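Translation initiation factor eIF2B subunit gamma (PDB 5B04) is a component of the eIF2B complex, which catalyses the exchange of GDP for GTP on the gamma subunit of initiation factor eIF2. Local coordinates at residues 162-166 with 315-319; 171-177 with 236-242. The protein carries 3 engineered substitutions. All coordinates share one frame; numbering follows the deposited sequence.

Interaction 1: 162-166 with 315-319; sequences KFRLD and KDGII
Lys162 reaches from the last turn of helix 156-166 to Asp316 on strand 315-319. The contact is a helix packed over a beta sheet in the nucleotidyltransferase-like (GT-A) domain. Helix and strand run roughly antiparallel, with axes 10.3 Å apart at an angle of 144°. Lys162 spans most of this gap, and Asp166 and Asp316 meet its charged end. The three form a salt-bridge network. CB of Lys162 points toward the strand, and CG, anti to the backbone N (chi1 175°), carries the chain on beside the carbonyl carbon. The chain then bends at chi2 and again at chi4, and the second bend turns the ammonium group off the line of the chain. Of the aliphatic carbons only the outermost, CE, reaches the strand, 3.9 Å from Gly317 O and 4.3 Å from Ile318 CB. From there NZ turns to the acids. NZ meets Asp316 OD2 at 3.0 Å. It also forms a salt bridge to Asp166, one helical turn on, although the modelled length of that bond is too short to be trusted. The side chains of Asp166 and Asp316 cross obliquely, with their carboxylate planes 37° apart. The two acids would probably repel each other without the lysine, whose charge is likely to offset both. Ser203 adds a polar partner: its OG is hydrogen-bonded to Lys162 NZ and weakly to Asp316 OD2. Leu171, on the adjoining strand 170-176, packs against both Lys162 and Asp316. The link combines the salt-bridge network with packing of Lys162 CE against Ile318. The two carboxylates come closest through one oxygen each, Asp166 OD2 lying 3.3 Å from Asp316 OD2.

Interaction 2: 171-177 with 236-242; sequences LAVYSPV and NLSDAHI
Val173 and Ile242 meet where strands 170-176 and 230-245 pair antiparallel in the central sheet of the domain. Val173 has CG1 anti to the backbone N (chi1 -179°), which puts CG2 on Ile242 CB at 3.5 Å. Ile242 has CG1 anti to the carbonyl carbon (chi1 -46°), and its CD1 lies 3.8 Å from Val173 CG1. Its other branch, CG2, rests at the same distance from Val173 CG2. With an alanine in place of Ile242, both of these methyl contacts would go, and a gap would probably open beside Val173. Val173 N binds Ile242 O, whereas its O accepts a bond from Ala240 N, the donor standing 30° out of the carbonyl plane. These partners are two residues apart. His241 between them has a positive phi and its CB points away, so strand 230-245 is interrupted at Ala240-His241. Beyond this, Ser175 and Ser238 form a hydrogen-bonded pair: Ser238 N bonds nearly straight to Ser175 O at 2.9 Å, and the return bond is weak. Tyr174 turns to the other face with Asp239, its CD2 4.0 Å from Asp239 CA. At the end, Val177 N bonds to Asn236 O. Ser175 OG binds Asn324 O and Ser238 OG binds Asn325 OD1. The serine hydroxyls are thus satisfied by that loop and tie the pair to it, while Val173 and Ile242 rely on apolar packing.

The two interactions share one sheet, and their centres lie about 13 Å apart. Strand 170-176 is the common element: it pairs antiparallel with 236-242 and parallel with 315-319. Two probable hydrogen bonds join the contacts, Ile318 O to Tyr174 N at 2.7 Å and Asp316 O to Ala172 N at 3.0 Å. Ile318 CG2 also packs 3.6 Å from Val173 CG2. Interaction 2 is nested in the chain loop closed by interaction 1. Helix 156-166 is followed by strand 170-176 after a short connection. Interaction 1 joins that helix to the sheet, and interaction 2 pairs two of the sheet's strands. Both are structural packing within the GT-A-like domain.

Interaction 1: 162-166 with 315-319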
# COMPACT_ATOMS: atom_id res chain seq x y z
N LYS E 162 5.93 47.19 -8.05
CA LYS E 162 5.23 47.21 -9.33
C LYS E 162 6.18 47.55 -10.47
O LYS E 162 6.14 46.93 -11.53
CB LYS E 162 4.07 48.20 -9.29
CG LYS E 162 3.35 48.38 -10.62
CD LYS E 162 1.97 47.75 -10.60
CE LYS E 162 1.15 48.16 -11.81
NZ LYS E 162 1.78 47.73 -13.09
N PHE E 163 7.05 48.53 -10.24
CA PHE E 163 8.01 48.94 -11.26
C PHE E 163 9.10 47.89 -11.43
O PHE E 163 9.57 47.65 -12.54
CB PHE E 163 8.63 50.29 -10.90
CG PHE E 163 9.54 50.84 -11.96
CD1 PHE E 163 9.02 51.53 -13.05
CD2 PHE E 163 10.91 50.67 -11.88
CE1 PHE E 163 9.85 52.03 -14.03
CE2 PHE E 163 11.75 51.18 -12.86
CZ PHE E 163 11.22 51.86 -13.94
N ARG E 164 9.49 47.27 -10.33
CA ARG E 164 10.50 46.21 -10.36
C ARG E 164 9.99 44.99 -11.13
O ARG E 164 10.68 44.46 -12.00
CB ARG E 164 10.89 45.80 -8.94
CG ARG E 164 11.70 46.84 -8.18
CD ARG E 164 11.60 46.61 -6.68
NE ARG E 164 12.50 47.48 -5.92
CZ ARG E 164 12.40 47.70 -4.62
NH1 ARG E 164 11.43 47.13 -3.92
NH2 ARG E 164 13.26 48.51 -4.01
N LEU E 165 8.78 44.56 -10.81
CA LEU E 165 8.22 43.33 -11.35
C LEU E 165 7.81 43.46 -12.82
O LEU E 165 8.02 42.54 -13.61
CB LEU E 165 7.01 42.89 -10.52
CG LEU E 165 6.37 41.56 -10.91
CD1 LEU E 165 7.38 40.43 -10.83
CD2 LEU E 165 5.17 41.27 -10.01
N ASP E 166 7.23 44.60 -13.18
CA ASP E 166 6.72 44.80 -14.54
C ASP E 166 7.82 45.25 -15.49
O ASP E 166 7.69 45.10 -16.71
CB ASP E 166 5.58 45.81 -14.54
CG ASP E 166 4.47 45.45 -13.57
OD1 ASP E 166 4.41 44.27 -13.15
OD2 ASP E 166 3.67 46.34 -13.22
N LYS E 315 4.19 51.34 -20.48
CA LYS E 315 3.88 52.16 -19.32
C LYS E 315 2.64 51.69 -18.59
O LYS E 315 1.61 51.40 -19.20
CB LYS E 315 3.71 53.61 -19.73
CG LYS E 315 5.02 54.32 -19.85
CD LYS E 315 4.89 55.50 -20.73
CE LYS E 315 3.91 56.48 -20.16
NZ LYS E 315 4.55 57.80 -20.21
N ASP E 316 2.75 51.62 -17.27
CA ASP E 316 1.69 51.09 -16.44
C ASP E 316 1.13 52.14 -15.50
O ASP E 316 1.85 53.02 -15.03
CB ASP E 316 2.19 49.88 -15.64
CG ASP E 316 2.48 48.68 -16.52
OD1 ASP E 316 2.83 48.87 -17.70
OD2 ASP E 316 2.37 47.54 -16.02
N GLY E 317 -0.17 52.03 -15.23
CA GLY E 317 -0.80 52.87 -14.24
C GLY E 317 -1.15 52.04 -13.02
O GLY E 317 -1.37 50.83 -13.13
N ILE E 318 -1.17 52.67 -11.86
CA ILE E 318 -1.59 52.00 -10.64
C ILE E 318 -2.55 52.90 -9.86
O ILE E 318 -2.27 54.07 -9.62
CB ILE E 318 -0.38 51.61 -9.75
CG1 ILE E 318 -0.85 51.09 -8.39
CG2 ILE E 318 0.57 52.78 -9.59
CD1 ILE E 318 0.28 50.71 -7.47
N ILE E 319 -3.66 52.34 -9.42
CA ILE E 319 -4.68 53.10 -8.76
C ILE E 319 -4.84 52.63 -7.35
O ILE E 319 -4.95 51.47 -7.10
CB ILE E 319 -6.00 52.91 -9.49
CG1 ILE E 319 -5.90 53.50 -10.87
CG2 ILE E 319 -7.12 53.60 -8.75
CD1 ILE E 319 -5.93 52.49 -11.97

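Interaction 2: 171-177 with 236-242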
# COMPACT_ATOMS: atom_id res chain seq x y z
N LEU E 171 6.16 54.12 -14.70
CA LEU E 171 4.99 53.77 -13.91
C LEU E 171 4.39 55.02 -13.27
O LEU E 171 5.07 55.73 -12.52
CB LEU E 171 5.34 52.74 -12.84
CG LEU E 171 4.24 52.44 -11.82
CD1 LEU E 171 3.12 51.64 -12.45
CD2 LEU E 171 4.81 51.70 -10.62
N ALA E 172 3.13 55.28 -13.56
CA ALA E 172 2.45 56.46 -13.02
C ALA E 172 1.32 56.06 -12.09
O ALA E 172 0.52 55.17 -12.39
CB ALA E 172 1.93 57.33 -14.15
N VAL E 173 1.24 56.73 -10.94
CA VAL E 173 0.20 56.45 -9.96
C VAL E 173 -1.01 57.35 -10.18
O VAL E 173 -0.89 58.55 -10.37
CB VAL E 173 0.72 56.64 -8.52
CG1 VAL E 173 -0.36 56.31 -7.51
CG2 VAL E 173 1.95 55.78 -8.29
N TYR E 174 -2.19 56.73 -10.16
CA TYR E 174 -3.44 57.48 -10.24
C TYR E 174 -4.31 57.16 -9.02
O TYR E 174 -3.99 56.26 -8.25
CB TYR E 174 -4.19 57.15 -11.53
CG TYR E 174 -3.47 57.64 -12.77
CD1 TYR E 174 -2.51 56.86 -13.40
CD2 TYR E 174 -3.75 58.89 -13.31
CE1 TYR E 174 -1.86 57.31 -14.53
CE2 TYR E 174 -3.10 59.35 -14.44
CZ TYR E 174 -2.15 58.55 -15.05
OH TYR E 174 -1.50 59.00 -16.17
N SER E 175 -5.39 57.91 -8.85
CA SER E 175 -6.20 57.79 -7.64
C SER E 175 -7.57 58.45 -7.79
O SER E 175 -7.75 59.33 -8.64
CB SER E 175 -5.46 58.41 -6.46
OG SER E 175 -5.17 59.78 -6.71
N PRO E 176 -8.55 58.02 -6.97
CA PRO E 176 -9.85 58.68 -6.95
C PRO E 176 -9.73 60.15 -6.56
O PRO E 176 -9.03 60.48 -5.61
CB PRO E 176 -10.62 57.90 -5.87
CG PRO E 176 -9.96 56.57 -5.82
CD PRO E 176 -8.51 56.84 -6.10
N VAL E 177 -10.40 61.03 -7.31
CA VAL E 177 -10.35 62.46 -7.03
C VAL E 177 -11.04 62.77 -5.70
O VAL E 177 -11.97 62.07 -5.30
CB VAL E 177 -11.02 63.28 -8.15
CG1 VAL E 177 -10.53 64.72 -8.12
CG2 VAL E 177 -10.72 62.66 -9.51
N ASN E 236 -12.55 59.41 -13.31
CA ASN E 236 -12.65 59.38 -11.86
C ASN E 236 -11.26 59.46 -11.23
O ASN E 236 -11.12 59.56 -10.01
CB ASN E 236 -13.35 58.10 -11.39
CG ASN E 236 -13.77 58.16 -9.94
OD1 ASN E 236 -13.92 59.24 -9.36
ND2 ASN E 236 -13.92 56.99 -9.32
N LEU E 237 -10.25 59.43 -12.09
CA LEU E 237 -8.87 59.38 -11.63
C LEU E 237 -8.14 60.69 -11.86
O LEU E 237 -8.36 61.37 -12.87
CB LEU E 237 -8.13 58.24 -12.32
CG LEU E 237 -8.76 56.87 -12.09
CD1 LEU E 237 -8.00 55.79 -12.84
CD2 LEU E 237 -8.83 56.56 -10.60
N SER E 238 -7.29 61.05 -10.91
CA SER E 238 -6.42 62.21 -11.05
C SER E 238 -4.98 61.79 -10.79
O SER E 238 -4.73 60.84 -10.04
CB SER E 238 -6.83 63.32 -10.08
OG SER E 238 -6.76 62.88 -8.73
N ASP E 239 -4.04 62.47 -11.43
CA ASP E 239 -2.63 62.12 -11.28
C ASP E 239 -2.11 62.50 -9.90
O ASP E 239 -2.26 63.64 -9.46
CB ASP E 239 -1.79 62.79 -12.36
CG ASP E 239 -0.31 62.47 -12.23
OD1 ASP E 239 0.02 61.32 -11.89
OD2 ASP E 239 0.51 63.38 -12.47
N ALA E 240 -1.49 61.54 -9.22
CA ALA E 240 -0.91 61.78 -7.91
C ALA E 240 0.52 62.30 -8.05
O ALA E 240 1.24 62.45 -7.06
CB ALA E 240 -0.93 60.51 -7.08
N HIS E 241 0.91 62.57 -9.29
CA HIS E 241 2.25 63.00 -9.66
C HIS E 241 3.34 62.13 -9.03
O HIS E 241 4.42 62.62 -8.69
CB HIS E 241 2.48 64.47 -9.28
CG HIS E 241 3.51 65.16 -10.11
ND1 HIS E 241 4.85 65.16 -9.78
CD2 HIS E 241 3.40 65.87 -11.26
CE1 HIS E 241 5.52 65.85 -10.69
NE2 HIS E 241 4.67 66.28 -11.60
N ILE E 242 3.04 60.85 -8.87
CA ILE E 242 4.06 59.88 -8.49
C ILE E 242 4.52 59.17 -9.75
O ILE E 242 3.73 58.51 -10.42
CB ILE E 242 3.54 58.84 -7.49
CG1 ILE E 242 2.75 59.50 -6.37
CG2 ILE E 242 4.70 58.02 -6.94
CD1 ILE E 242 2.02 58.49 -5.52